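Local coordinates for protein CD180 antigen (Mus musculus, PDB 3T6Q) that may cooperate with MD-1 and TLR4 in the innate response of B cells to bacterial lipopolysaccharide, leading to NF-kappa-B activation, at residues E36-S41 with S54-L59; I113-S118 with G137-S142; N185-D190 with S206-G211; A192-G197 with L216-G221; N459-G464 with C486-I491. All blocks are in the same frame, centred on the assembly; numbering follows the deposited sequence. Where two conformers were deposited one is given.

Interaction 1: E36-S41 with S54-L59; sequences ECLEFS and SRLINL
E36 and L59 bring their backbones together where strand 37-39 begins and a type I turn, L56 to L59, ends; their CA atoms lie 4.0 Å apart. No direct hydrogen bond joins the two segments here. Instead two CA-H...O contacts run in opposite directions. CA of E36 lies 3.5 Å from O of N58, and CA of L59 approaches O of E36.

The side chain of E36 starts away from the turn, yet its CG rests 3.3 Å from the carbonyl O of N58. Its CG stands anti to the carbonyl carbon (chi1 -67°) and the chain beyond is extended, which places the carboxylate near the N58 amide, where a water bridges them. The water donates to OE2 of E36 at 2.7 Å and accepts from ND2 of N58. OE2 also has a long, weak ion pair with R82.

The apolar part lies on the buried side. L38 points toward the turn. Its CD2 meets CD1 of L56 at 4.0 Å, and the two side chains cross at about a right angle. CB of L38 touches CD2 of L59, which also comes close to O of E36. L38 packs further on Y17 and L62 of the flanking strands 16-18 and 61-63. E36 is tied by backbone hydrogen bonds to K15 on one side and to T60 and F61 on the other. This is typical of a leucine-rich repeat coil: a short strand lies on one face of the coil, and leucines from it and from the returning loop point into the core.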
# COMPACT_ATOMS: atom_id res chain seq x y z
N GLU A 36 27.83 16.53 -6.26
CA GLU A 36 27.03 16.05 -7.38
C GLU A 36 26.23 14.77 -7.10
O GLU A 36 25.16 14.59 -7.65
CB GLU A 36 27.94 15.82 -8.57
CG GLU A 36 28.52 17.12 -9.11
CD GLU A 36 29.53 16.93 -10.21
OE1 GLU A 36 29.77 15.77 -10.63
OE2 GLU A 36 30.08 17.96 -10.66
N CYS A 37 26.75 13.91 -6.23
CA CYS A 37 26.08 12.63 -5.93
C CYS A 37 25.89 12.46 -4.43
O CYS A 37 26.85 12.25 -3.70
CB CYS A 37 26.86 11.45 -6.52
SG CYS A 37 27.22 11.58 -8.29
N LEU A 38 24.63 12.57 -3.99
CA LEU A 38 24.27 12.55 -2.58
C LEU A 38 23.40 11.31 -2.26
O LEU A 38 22.28 11.18 -2.76
CB LEU A 38 23.53 13.84 -2.19
CG LEU A 38 23.37 13.98 -0.65
CD1 LEU A 38 24.70 13.87 0.07
CD2 LEU A 38 22.62 15.24 -0.24
N GLU A 39 23.93 10.43 -1.42
CA GLU A 39 23.22 9.21 -0.97
C GLU A 39 22.73 9.55 0.40
O GLU A 39 23.50 9.59 1.37
CB GLU A 39 24.24 8.06 -0.93
CG GLU A 39 25.06 8.02 -2.22
CD GLU A 39 26.09 6.91 -2.26
OE1 GLU A 39 26.34 6.26 -1.23
OE2 GLU A 39 26.67 6.70 -3.35
N PHE A 40 21.45 9.84 0.50
CA PHE A 40 20.90 10.34 1.74
C PHE A 40 19.85 9.39 2.35
O PHE A 40 19.02 9.82 3.15
CB PHE A 40 20.29 11.74 1.46
CG PHE A 40 20.34 12.69 2.66
CD1 PHE A 40 19.19 12.97 3.39
CD2 PHE A 40 21.52 13.30 3.03
CE1 PHE A 40 19.23 13.84 4.49
CE2 PHE A 40 21.59 14.17 4.12
CZ PHE A 40 20.43 14.44 4.85
N SER A 41 19.88 8.11 1.95
CA SER A 41 18.84 7.17 2.40
C SER A 41 18.85 6.97 3.90
O SER A 41 19.88 7.10 4.56
CB SER A 41 18.96 5.82 1.71
OG SER A 41 20.23 5.24 1.94
N SER A 54 18.22 23.82 -1.58
CA SER A 54 18.47 24.94 -2.51
C SER A 54 19.94 25.32 -2.73
O SER A 54 20.27 25.84 -3.79
CB SER A 54 17.62 26.18 -2.17
OG SER A 54 17.91 26.61 -0.86
N ARG A 55 20.84 25.03 -1.78
CA ARG A 55 22.24 25.36 -2.05
C ARG A 55 23.02 24.32 -2.88
O ARG A 55 24.08 24.64 -3.42
CB ARG A 55 22.97 25.75 -0.76
CG ARG A 55 23.30 24.59 0.12
CD ARG A 55 24.16 25.07 1.26
NE ARG A 55 24.49 23.97 2.14
CZ ARG A 55 25.54 23.19 1.99
NH1 ARG A 55 25.74 22.20 2.85
NH2 ARG A 55 26.38 23.39 0.98
N LEU A 56 22.49 23.09 -3.01
CA LEU A 56 23.15 22.00 -3.75
C LEU A 56 22.78 22.06 -5.25
O LEU A 56 22.02 21.23 -5.79
CB LEU A 56 22.82 20.63 -3.11
CG LEU A 56 23.23 20.52 -1.64
CD1 LEU A 56 22.97 19.11 -1.10
CD2 LEU A 56 24.69 20.92 -1.39
N ILE A 57 23.33 23.07 -5.91
CA ILE A 57 22.92 23.40 -7.27
C ILE A 57 23.45 22.40 -8.31
O ILE A 57 22.92 22.31 -9.42
CB ILE A 57 23.38 24.83 -7.67
CG1 ILE A 57 24.89 24.97 -7.47
CG2 ILE A 57 22.58 25.90 -6.89
CD1 ILE A 57 25.46 26.25 -8.06
N ASN A 58 24.51 21.68 -7.94
CA ASN A 58 25.19 20.79 -8.88
C ASN A 58 24.81 19.29 -8.75
O ASN A 58 25.48 18.45 -9.35
CB ASN A 58 26.70 20.94 -8.73
CG ASN A 58 27.27 22.10 -9.56
OD1 ASN A 58 26.55 22.88 -10.17
ND2 ASN A 58 28.58 22.17 -9.62
N LEU A 59 23.76 18.96 -7.98
CA LEU A 59 23.35 17.55 -7.81
C LEU A 59 22.97 16.95 -9.15
O LEU A 59 22.18 17.56 -9.91
CB LEU A 59 22.15 17.42 -6.85
CG LEU A 59 22.41 17.69 -5.36
CD1 LEU A 59 21.13 17.58 -4.53
CD2 LEU A 59 23.53 16.80 -4.82
O HOH W 1 30.02 20.12 -9.02

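Interaction 2: I113-S118 with G137-S142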
# COMPACT_ATOMS: atom_id res chain seq x y z
N ILE A 113 9.04 4.00 -5.94
CA ILE A 113 8.63 2.65 -5.53
C ILE A 113 8.05 2.67 -4.10
O ILE A 113 8.60 3.30 -3.19
CB ILE A 113 9.85 1.68 -5.69
CG1 ILE A 113 10.21 1.49 -7.17
CG2 ILE A 113 9.61 0.31 -5.01
CD1 ILE A 113 11.63 0.97 -7.43
N GLN A 114 6.96 1.92 -3.88
CA GLN A 114 6.43 1.75 -2.54
C GLN A 114 6.35 3.11 -1.82
O GLN A 114 6.90 3.31 -0.72
CB GLN A 114 7.20 0.72 -1.69
CG GLN A 114 6.34 0.17 -0.54
CD GLN A 114 7.09 -0.86 0.31
OE1 GLN A 114 8.05 -0.52 0.99
NE2 GLN A 114 6.62 -2.12 0.28
N THR A 115 5.63 4.01 -2.47
CA THR A 115 5.31 5.33 -1.90
C THR A 115 3.83 5.42 -1.52
O THR A 115 3.33 6.52 -1.21
CB THR A 115 5.66 6.44 -2.92
OG1 THR A 115 5.10 6.07 -4.18
CG2 THR A 115 7.19 6.56 -3.03
N GLY A 116 3.11 4.32 -1.60
CA GLY A 116 1.70 4.30 -1.22
C GLY A 116 0.72 4.85 -2.23
O GLY A 116 -0.48 4.98 -1.93
N ILE A 117 1.18 5.19 -3.43
CA ILE A 117 0.34 5.93 -4.36
C ILE A 117 -0.63 5.00 -5.09
O ILE A 117 -0.33 3.83 -5.33
CB ILE A 117 1.17 6.76 -5.38
CG1 ILE A 117 1.95 5.83 -6.31
CG2 ILE A 117 2.10 7.71 -4.60
CD1 ILE A 117 2.54 6.55 -7.55
N SER A 118 -1.79 5.51 -5.47
CA SER A 118 -2.73 4.65 -6.18
C SER A 118 -2.91 5.10 -7.63
O SER A 118 -3.66 4.49 -8.38
CB SER A 118 -4.05 4.63 -5.45
OG SER A 118 -4.54 5.94 -5.34
N GLY A 137 6.91 0.69 -8.90
CA GLY A 137 6.62 -0.66 -8.28
C GLY A 137 6.07 -0.62 -6.86
O GLY A 137 6.30 0.37 -6.13
N SER A 138 5.38 -1.68 -6.44
CA SER A 138 5.00 -1.89 -5.02
C SER A 138 4.07 -0.80 -4.47
O SER A 138 4.11 -0.47 -3.28
CB SER A 138 6.23 -2.05 -4.12
OG SER A 138 7.09 -3.05 -4.65
N ASN A 139 3.17 -0.34 -5.34
CA ASN A 139 2.17 0.67 -5.02
C ASN A 139 0.76 0.11 -5.08
O ASN A 139 0.60 -1.11 -4.97
CB ASN A 139 2.38 1.89 -5.93
CG ASN A 139 3.58 2.71 -5.50
OD1 ASN A 139 3.77 2.97 -4.30
ND2 ASN A 139 4.41 3.09 -6.45
N HIS A 140 -0.27 0.97 -5.25
CA HIS A 140 -1.66 0.50 -5.34
C HIS A 140 -2.20 0.80 -6.73
O HIS A 140 -3.41 0.96 -6.93
CB HIS A 140 -2.60 1.22 -4.32
CG HIS A 140 -2.27 0.98 -2.86
ND1 HIS A 140 -2.75 -0.08 -2.17
CD2 HIS A 140 -1.51 1.73 -1.95
CE1 HIS A 140 -2.31 -0.02 -0.89
NE2 HIS A 140 -1.55 1.08 -0.76
N ILE A 141 -1.31 0.92 -7.69
CA ILE A 141 -1.69 1.40 -9.04
C ILE A 141 -2.47 0.29 -9.73
O ILE A 141 -2.09 -0.90 -9.68
CB ILE A 141 -0.41 1.76 -9.84
CG1 ILE A 141 0.26 3.00 -9.22
CG2 ILE A 141 -0.70 2.06 -11.31
CD1 ILE A 141 1.67 3.31 -9.73
N SER A 142 -3.56 0.64 -10.42
CA SER A 142 -4.32 -0.42 -11.09
C SER A 142 -4.50 -0.18 -12.58
O SER A 142 -5.20 -0.90 -13.24
CB SER A 142 -5.68 -0.62 -10.45
OG SER A 142 -6.38 0.62 -10.50
O HOH W 2 4.06 -2.67 -1.21
O HOH W 3 2.92 1.30 -1.54
O HOH W 4 -4.04 3.50 -11.05
O HOH W 5 -5.54 2.13 -8.15
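N of Q114 donates to O of G137 at 2.8 Å, and N of H140 donates to O of I117 at 2.9 Å. Both backbone bonds are fairly straight.

The side-chain bonds centre on N139, the consensus asparagine of its leucine-rich repeat. Its OD1 takes N-H of T115 at 2.8 Å, in the carbonyl plane and on a lone pair, and a weak bond from N of G116. CG of N139 is anti to the carbonyl carbon (chi1 -75°), which turns the amide into the preceding loop. ND2 donates to O of F112.

One water accepts from NE2 of Q114 and donates to O of S138. OE1 of Q114 bonds the backbone of another protein's chain. A second water donates to O of S118 and O of H140.

CG1 of I117 packs against CG of N139 at 3.6 Å. Its CD1 meets CD1 of I141 at 4.0 Å, side by side. At the ring edge, CD2 of H140 lies 3.4 Å from O of G116. The ring stacks on H140 of the second copy of this protein.

The two loops follow the adjacent parallel strands 109-111 and 133-135, and strand 157-159 comes next.

Interaction 3: N185-D190 with S206-G211; sequences NLNGND and SLNFGG
N185 and N208 form a parallel beta bridge at the ends of the neighbouring strands 182-185 and 203-208, and the contact continues into the turns that follow. The touching parts run almost parallel, 7° apart.

Two backbone hydrogen bonds hold them. N of L186 donates to O of N208 at 2.7 Å, in the carbonyl plane. N of G188 donates to O of G210 at 2.9 Å and is the straighter bond.

The two asparagines lie side by side and point the same way, with amide planes 43° apart. OD1 of N185 rests 3.3 Å from CB of N208. CG of N185 is anti to the backbone N (chi1 -176°), which brings OD1 to N of N187, a bond of 2.9 Å. OD1 of N208 accepts from N of G210 at 2.8 Å. Each is a local Asx turn. ND2 of N185 bonds D159 on the preceding strand, 157-159.

On the inner side, L186 and F209 also lie side by side. CD1 of L186 meets CE1 of F209 at 3.6 Å, and both residues touch L168. A type II turn from L186 to N189 leads segment 185-190 away from its strand.

N189, at the end of that turn, is the consensus asparagine of the leucine-rich repeat. Its ND2 bonds O of F160 and, weakly, O of L186, and its OD1 accepts from N of I165. This tie to the coil before is typical of the leucine-rich repeat solenoid.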
# COMPACT_ATOMS: atom_id res chain seq x y z
N ASN A 185 7.53 -3.24 -17.54
CA ASN A 185 7.60 -4.36 -16.58
C ASN A 185 6.29 -4.48 -15.81
O ASN A 185 5.93 -3.58 -15.00
CB ASN A 185 8.80 -4.17 -15.63
CG ASN A 185 8.96 -5.37 -14.68
OD1 ASN A 185 8.25 -6.37 -14.81
ND2 ASN A 185 9.84 -5.24 -13.69
N LEU A 186 5.55 -5.56 -16.06
CA LEU A 186 4.35 -5.88 -15.29
C LEU A 186 4.49 -7.12 -14.39
O LEU A 186 3.48 -7.71 -13.96
CB LEU A 186 3.13 -6.05 -16.20
CG LEU A 186 2.69 -4.73 -16.84
CD1 LEU A 186 1.82 -4.95 -18.08
CD2 LEU A 186 1.94 -3.89 -15.79
N ASN A 187 5.73 -7.50 -14.09
CA ASN A 187 6.02 -8.59 -13.13
C ASN A 187 5.20 -8.41 -11.86
O ASN A 187 5.19 -7.34 -11.30
CB ASN A 187 7.53 -8.55 -12.77
CG ASN A 187 7.95 -9.66 -11.80
OD1 ASN A 187 7.23 -10.63 -11.60
ND2 ASN A 187 9.14 -9.52 -11.22
N GLY A 188 4.50 -9.45 -11.41
CA GLY A 188 3.79 -9.38 -10.13
C GLY A 188 2.49 -8.59 -10.24
O GLY A 188 2.03 -8.03 -9.26
N ASN A 189 1.93 -8.50 -11.45
CA ASN A 189 0.56 -8.01 -11.62
C ASN A 189 -0.26 -9.13 -12.25
O ASN A 189 0.08 -9.65 -13.32
CB ASN A 189 0.54 -6.80 -12.58
CG ASN A 189 1.13 -5.54 -11.94
OD1 ASN A 189 0.41 -4.76 -11.31
ND2 ASN A 189 2.43 -5.37 -12.03
N ASP A 190 -1.38 -9.46 -11.65
CA ASP A 190 -2.16 -10.57 -12.17
C ASP A 190 -3.11 -10.08 -13.27
O ASP A 190 -4.22 -9.63 -13.00
CB ASP A 190 -2.89 -11.31 -11.06
CG ASP A 190 -3.49 -12.63 -11.54
OD1 ASP A 190 -2.93 -13.26 -12.49
OD2 ASP A 190 -4.52 -13.00 -10.96
N SER A 206 11.13 -4.84 -24.21
CA SER A 206 10.87 -5.94 -23.23
C SER A 206 9.47 -5.81 -22.72
O SER A 206 8.98 -4.71 -22.55
CB SER A 206 11.80 -5.88 -22.01
OG SER A 206 13.13 -6.15 -22.38
N LEU A 207 8.81 -6.94 -22.49
CA LEU A 207 7.53 -6.93 -21.80
C LEU A 207 7.71 -8.04 -20.78
O LEU A 207 8.07 -9.17 -21.16
CB LEU A 207 6.38 -7.35 -22.72
CG LEU A 207 5.63 -6.33 -23.58
CD1 LEU A 207 4.52 -7.02 -24.34
CD2 LEU A 207 5.10 -5.22 -22.68
N ASN A 208 7.47 -7.72 -19.52
CA ASN A 208 7.61 -8.73 -18.43
C ASN A 208 6.24 -8.92 -17.78
O ASN A 208 5.66 -7.94 -17.28
CB ASN A 208 8.73 -8.24 -17.46
CG ASN A 208 9.06 -9.25 -16.37
OD1 ASN A 208 8.16 -9.86 -15.81
ND2 ASN A 208 10.35 -9.43 -16.07
N PHE A 209 5.70 -10.15 -17.80
CA PHE A 209 4.48 -10.47 -17.06
C PHE A 209 4.79 -11.56 -16.02
O PHE A 209 3.98 -12.49 -15.83
CB PHE A 209 3.37 -11.00 -17.99
CG PHE A 209 2.86 -9.98 -18.98
CD1 PHE A 209 1.82 -9.10 -18.65
CD2 PHE A 209 3.41 -9.91 -20.27
CE1 PHE A 209 1.33 -8.18 -19.59
CE2 PHE A 209 2.93 -9.01 -21.21
CZ PHE A 209 1.90 -8.13 -20.86
N GLY A 210 5.97 -11.49 -15.41
CA GLY A 210 6.41 -12.48 -14.42
C GLY A 210 5.36 -12.88 -13.39
O GLY A 210 4.68 -12.03 -12.78
N GLY A 211 5.22 -14.20 -13.19
CA GLY A 211 4.29 -14.71 -12.19
C GLY A 211 2.84 -14.78 -12.62
O GLY A 211 1.99 -15.20 -11.81

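Interaction 4: A192-G197 with L216-G221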
# COMPACT_ATOMS: atom_id res chain seq x y z
N ALA A 192 -5.75 -10.39 -15.82
CA ALA A 192 -6.87 -11.27 -16.12
C ALA A 192 -7.52 -11.00 -17.48
O ALA A 192 -8.22 -11.86 -17.98
CB ALA A 192 -7.92 -11.24 -15.01
N GLY A 193 -7.25 -9.86 -18.10
CA GLY A 193 -7.80 -9.61 -19.45
C GLY A 193 -7.02 -8.55 -20.17
O GLY A 193 -6.42 -7.67 -19.55
N ILE A 194 -7.02 -8.62 -21.50
CA ILE A 194 -6.42 -7.62 -22.37
C ILE A 194 -7.47 -7.34 -23.47
O ILE A 194 -8.05 -8.27 -24.05
CB ILE A 194 -5.10 -8.13 -23.00
CG1 ILE A 194 -4.04 -8.37 -21.88
CG2 ILE A 194 -4.55 -7.10 -24.01
CD1 ILE A 194 -2.73 -8.95 -22.39
N GLU A 195 -7.77 -6.07 -23.69
CA GLU A 195 -8.82 -5.70 -24.65
C GLU A 195 -8.37 -6.10 -26.05
O GLU A 195 -7.27 -5.74 -26.43
CB GLU A 195 -9.06 -4.20 -24.62
CG GLU A 195 -10.39 -3.81 -25.28
CD GLU A 195 -10.71 -2.33 -25.24
OE1 GLU A 195 -11.75 -1.96 -25.83
OE2 GLU A 195 -9.95 -1.51 -24.67
N PRO A 196 -9.19 -6.87 -26.79
CA PRO A 196 -8.81 -7.22 -28.17
C PRO A 196 -8.46 -5.96 -28.94
O PRO A 196 -9.17 -4.96 -28.87
CB PRO A 196 -10.10 -7.85 -28.72
CG PRO A 196 -10.66 -8.54 -27.52
CD PRO A 196 -10.45 -7.53 -26.41
N GLY A 197 -7.33 -5.98 -29.64
CA GLY A 197 -6.91 -4.84 -30.41
C GLY A 197 -5.96 -3.92 -29.70
O GLY A 197 -5.33 -3.07 -30.34
N LEU A 216 -2.56 -18.11 -21.25
CA LEU A 216 -3.44 -18.15 -22.44
C LEU A 216 -3.91 -16.73 -22.75
O LEU A 216 -3.83 -16.28 -23.90
CB LEU A 216 -4.64 -19.06 -22.19
CG LEU A 216 -5.36 -19.94 -23.23
CD1 LEU A 216 -6.79 -20.18 -22.76
CD2 LEU A 216 -5.38 -19.29 -24.58
N VAL A 217 -4.35 -16.01 -21.71
CA VAL A 217 -4.83 -14.63 -21.79
C VAL A 217 -3.77 -13.69 -22.34
O VAL A 217 -4.09 -12.83 -23.17
CB VAL A 217 -5.36 -14.10 -20.42
CG1 VAL A 217 -5.29 -12.58 -20.31
CG2 VAL A 217 -6.77 -14.58 -20.18
N ILE A 218 -2.52 -13.86 -21.88
CA ILE A 218 -1.42 -13.00 -22.30
C ILE A 218 -1.12 -13.19 -23.80
O ILE A 218 -1.02 -12.22 -24.55
CB ILE A 218 -0.10 -13.28 -21.48
CG1 ILE A 218 -0.26 -13.03 -19.98
CG2 ILE A 218 1.06 -12.44 -22.01
CD1 ILE A 218 -0.75 -11.65 -19.56
N PHE A 219 -0.90 -14.44 -24.22
CA PHE A 219 -0.59 -14.71 -25.63
C PHE A 219 -1.71 -14.21 -26.55
O PHE A 219 -1.46 -13.55 -27.55
CB PHE A 219 -0.30 -16.20 -25.88
CG PHE A 219 1.02 -16.67 -25.28
CD1 PHE A 219 2.23 -16.19 -25.76
CD2 PHE A 219 1.03 -17.59 -24.23
CE1 PHE A 219 3.44 -16.61 -25.20
CE2 PHE A 219 2.22 -18.02 -23.67
CZ PHE A 219 3.43 -17.54 -24.17
N LYS A 220 -2.96 -14.51 -26.20
CA LYS A 220 -4.07 -14.00 -26.99
C LYS A 220 -4.12 -12.45 -27.03
O LYS A 220 -4.28 -11.85 -28.11
CB LYS A 220 -5.38 -14.63 -26.51
CG LYS A 220 -6.64 -14.08 -27.17
CD LYS A 220 -7.86 -14.69 -26.49
CE LYS A 220 -7.80 -16.21 -26.54
NZ LYS A 220 -9.11 -16.82 -26.13
N GLY A 221 -3.94 -11.82 -25.88
CA GLY A 221 -3.98 -10.36 -25.77
C GLY A 221 -2.86 -9.67 -26.51
O GLY A 221 -3.03 -8.56 -26.98
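I194 packs on G221, and V217 packs on the backbone of A192 and G193. This joins two successive coils of the leucine-rich repeat solenoid in the parts away from the long row of parallel strands: short strand 193-194 and helix 215-221. No hydrogen bond crosses between them.

I194 points toward the helix and buries the most surface here. Its CB and CG2 both lie 3.7 Å from CA of G221. CG2 is also 3.6 Å from O of G221. G221 has no side chain, and I194 sits directly against its backbone. CD1 of I194 reaches I218, 4.4 Å from its CD1.

V217 lies one helical turn before G221 and points toward the 192-197 segment. N of G221 donates to O of V217 within the helix.

The next shell holds both partners by bonds and packing. Strand 193-194 is paired with 167-168 through backbone bonds from G193 and E195 to L168, and OE2 of E195 accepts from N of K170. On the helix, I218 packs on F209 and T212. A192 also touches H166 of the second copy of this protein. CG1 of V217 is anti to the backbone N (chi1 155°) and CG2 is beside it, which puts both methyls 3.8 Å from O of A192.

Interaction 5: N459-G464 with C486-I491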
# COMPACT_ATOMS: atom_id res chain seq x y z
N ASN A 459 45.92 -24.38 -7.53
CA ASN A 459 46.61 -25.59 -7.99
C ASN A 459 47.91 -25.72 -7.18
O ASN A 459 48.08 -25.00 -6.19
CB ASN A 459 46.87 -25.55 -9.48
CG ASN A 459 45.59 -25.68 -10.29
OD1 ASN A 459 45.22 -26.77 -10.68
ND2 ASN A 459 44.89 -24.57 -10.47
N HIS A 460 48.84 -26.59 -7.61
CA HIS A 460 50.06 -26.87 -6.81
C HIS A 460 51.30 -27.21 -7.58
O HIS A 460 51.25 -27.70 -8.73
CB HIS A 460 49.80 -27.97 -5.79
CG HIS A 460 49.69 -29.35 -6.41
ND1 HIS A 460 50.74 -30.22 -6.45
CD2 HIS A 460 48.61 -29.98 -7.04
CE1 HIS A 460 50.35 -31.35 -7.07
NE2 HIS A 460 49.04 -31.21 -7.43
N PHE A 461 52.44 -26.97 -6.93
CA PHE A 461 53.72 -27.38 -7.45
C PHE A 461 54.35 -28.30 -6.42
O PHE A 461 54.12 -28.12 -5.21
CB PHE A 461 54.63 -26.16 -7.67
CG PHE A 461 54.23 -25.30 -8.84
CD1 PHE A 461 54.89 -25.39 -10.06
CD2 PHE A 461 53.20 -24.37 -8.71
CE1 PHE A 461 54.53 -24.57 -11.13
CE2 PHE A 461 52.83 -23.56 -9.77
CZ PHE A 461 53.49 -23.66 -10.98
N PRO A 462 55.16 -29.28 -6.88
CA PRO A 462 55.82 -30.16 -5.92
C PRO A 462 56.61 -29.32 -4.89
O PRO A 462 57.41 -28.47 -5.29
CB PRO A 462 56.77 -30.99 -6.80
CG PRO A 462 56.17 -30.95 -8.16
CD PRO A 462 55.52 -29.59 -8.28
N LYS A 463 56.33 -29.53 -3.60
CA LYS A 463 57.04 -28.84 -2.49
C LYS A 463 56.90 -27.30 -2.47
O LYS A 463 57.78 -26.61 -1.93
CB LYS A 463 58.53 -29.19 -2.51
CG LYS A 463 58.83 -30.68 -2.52
CD LYS A 463 58.18 -31.37 -1.34
CE LYS A 463 59.06 -32.50 -0.87
NZ LYS A 463 58.26 -33.36 0.03
N GLY A 464 55.82 -26.78 -3.07
CA GLY A 464 55.54 -25.33 -3.12
C GLY A 464 56.59 -24.53 -3.87
O GLY A 464 56.76 -23.34 -3.62
N CYS A 486 48.12 -20.84 -4.25
CA CYS A 486 48.76 -22.03 -4.78
C CYS A 486 49.75 -22.68 -3.77
O CYS A 486 50.60 -23.47 -4.18
CB CYS A 486 49.48 -21.71 -6.11
SG CYS A 486 48.26 -21.55 -7.47
N ASP A 487 49.67 -22.24 -2.52
CA ASP A 487 50.54 -22.76 -1.41
C ASP A 487 52.03 -22.59 -1.75
O ASP A 487 52.83 -23.49 -1.48
CB ASP A 487 50.23 -24.26 -1.24
CG ASP A 487 50.85 -24.86 0.01
OD1 ASP A 487 51.34 -26.02 -0.11
OD2 ASP A 487 50.85 -24.18 1.07
N LEU A 488 52.38 -21.48 -2.43
CA LEU A 488 53.73 -21.32 -2.96
C LEU A 488 54.68 -20.81 -1.90
O LEU A 488 54.38 -19.82 -1.22
CB LEU A 488 53.73 -20.34 -4.16
CG LEU A 488 53.12 -20.89 -5.46
CD1 LEU A 488 53.15 -19.77 -6.51
CD2 LEU A 488 53.84 -22.14 -5.94
N SER A 489 55.82 -21.47 -1.79
CA SER A 489 56.93 -20.96 -0.95
C SER A 489 57.95 -20.19 -1.74
O SER A 489 58.56 -19.25 -1.23
CB SER A 489 57.66 -22.13 -0.27
OG SER A 489 56.83 -22.65 0.76
N SER A 490 58.16 -20.58 -3.00
CA SER A 490 59.26 -20.00 -3.79
C SER A 490 59.01 -20.17 -5.26
O SER A 490 58.30 -21.08 -5.68
CB SER A 490 60.61 -20.69 -3.44
OG SER A 490 60.46 -22.12 -3.41
N ILE A 491 59.68 -19.32 -6.03
CA ILE A 491 59.61 -19.33 -7.48
C ILE A 491 61.04 -19.14 -7.94
O ILE A 491 61.68 -18.15 -7.59
CB ILE A 491 58.68 -18.18 -8.02
CG1 ILE A 491 57.28 -18.27 -7.38
CG2 ILE A 491 58.61 -18.20 -9.56
CD1 ILE A 491 56.31 -17.22 -7.90
O HOH W 6 52.49 -25.45 -4.57
O HOH W 7 52.40 -27.28 -2.51
O HOH W 8 57.89 -25.19 0.71
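Two direct hydrogen bonds join G464 to S489 and S490, where strand 490-491 begins, and both end on the G464 carbonyl O. N of S489 donates at 2.8 Å, in the carbonyl plane and on a lone pair. N of S490 donates at 3.2 Å from nearly straight ahead of the C=O bond. G464 itself is held by a bond from its N to O of F461. Its positive phi, 63°, is one that glycine accepts easily.

At the other end, a CA-H...O contact puts CA of C486 3.4 Å from O of N459. SG of C486 packs against the same backbone, 3.7 Å from both N and O of N459. N459 is the consensus asparagine of its leucine-rich repeat. Its OD1 accepts from N of L437, and its ND2 donates to O of L432 and O of L456, which ties its coil to the one before.

Water links the middle. One water accepts from N of F461 and lies 2.8 Å from O of C486. Another joins O of K463 to OG of S489, which also bonds R511.

The apolar contacts are few. With CG of F461 anti to the carbonyl carbon (chi1 -72°), its CD2 meets CD2 of L488 at 3.6 Å. Both side chains pack on I466 of strand 465-466.

The link between these repeats is thus mainly backbone to backbone. One buried carbonyl with two N-H donors carries the direct polar bonding, and waters link further backbone and side-chain atoms beside it.

In the fold
All five contacts join coils of one leucine-rich repeat solenoid, but at different places round the coil. Interactions 1 and 3 are buried and reach the strand row: the first relies on leucine packing and one water bridge, the third on backbone bonds and Asx turns. Interactions 2 and 5 are partly buried loop contacts with both direct and water-mediated bonds. They lie on opposite sides of the chain's centre, their centres about 58 Å apart. Interaction 4 is at the surface and purely packing. It shares its coils with interaction 3, and the two touch where CD1 of F209 meets CD1 of I218 at 3.7 Å. Interactions 2, 3 and 4 have residues near the second copy of the protein.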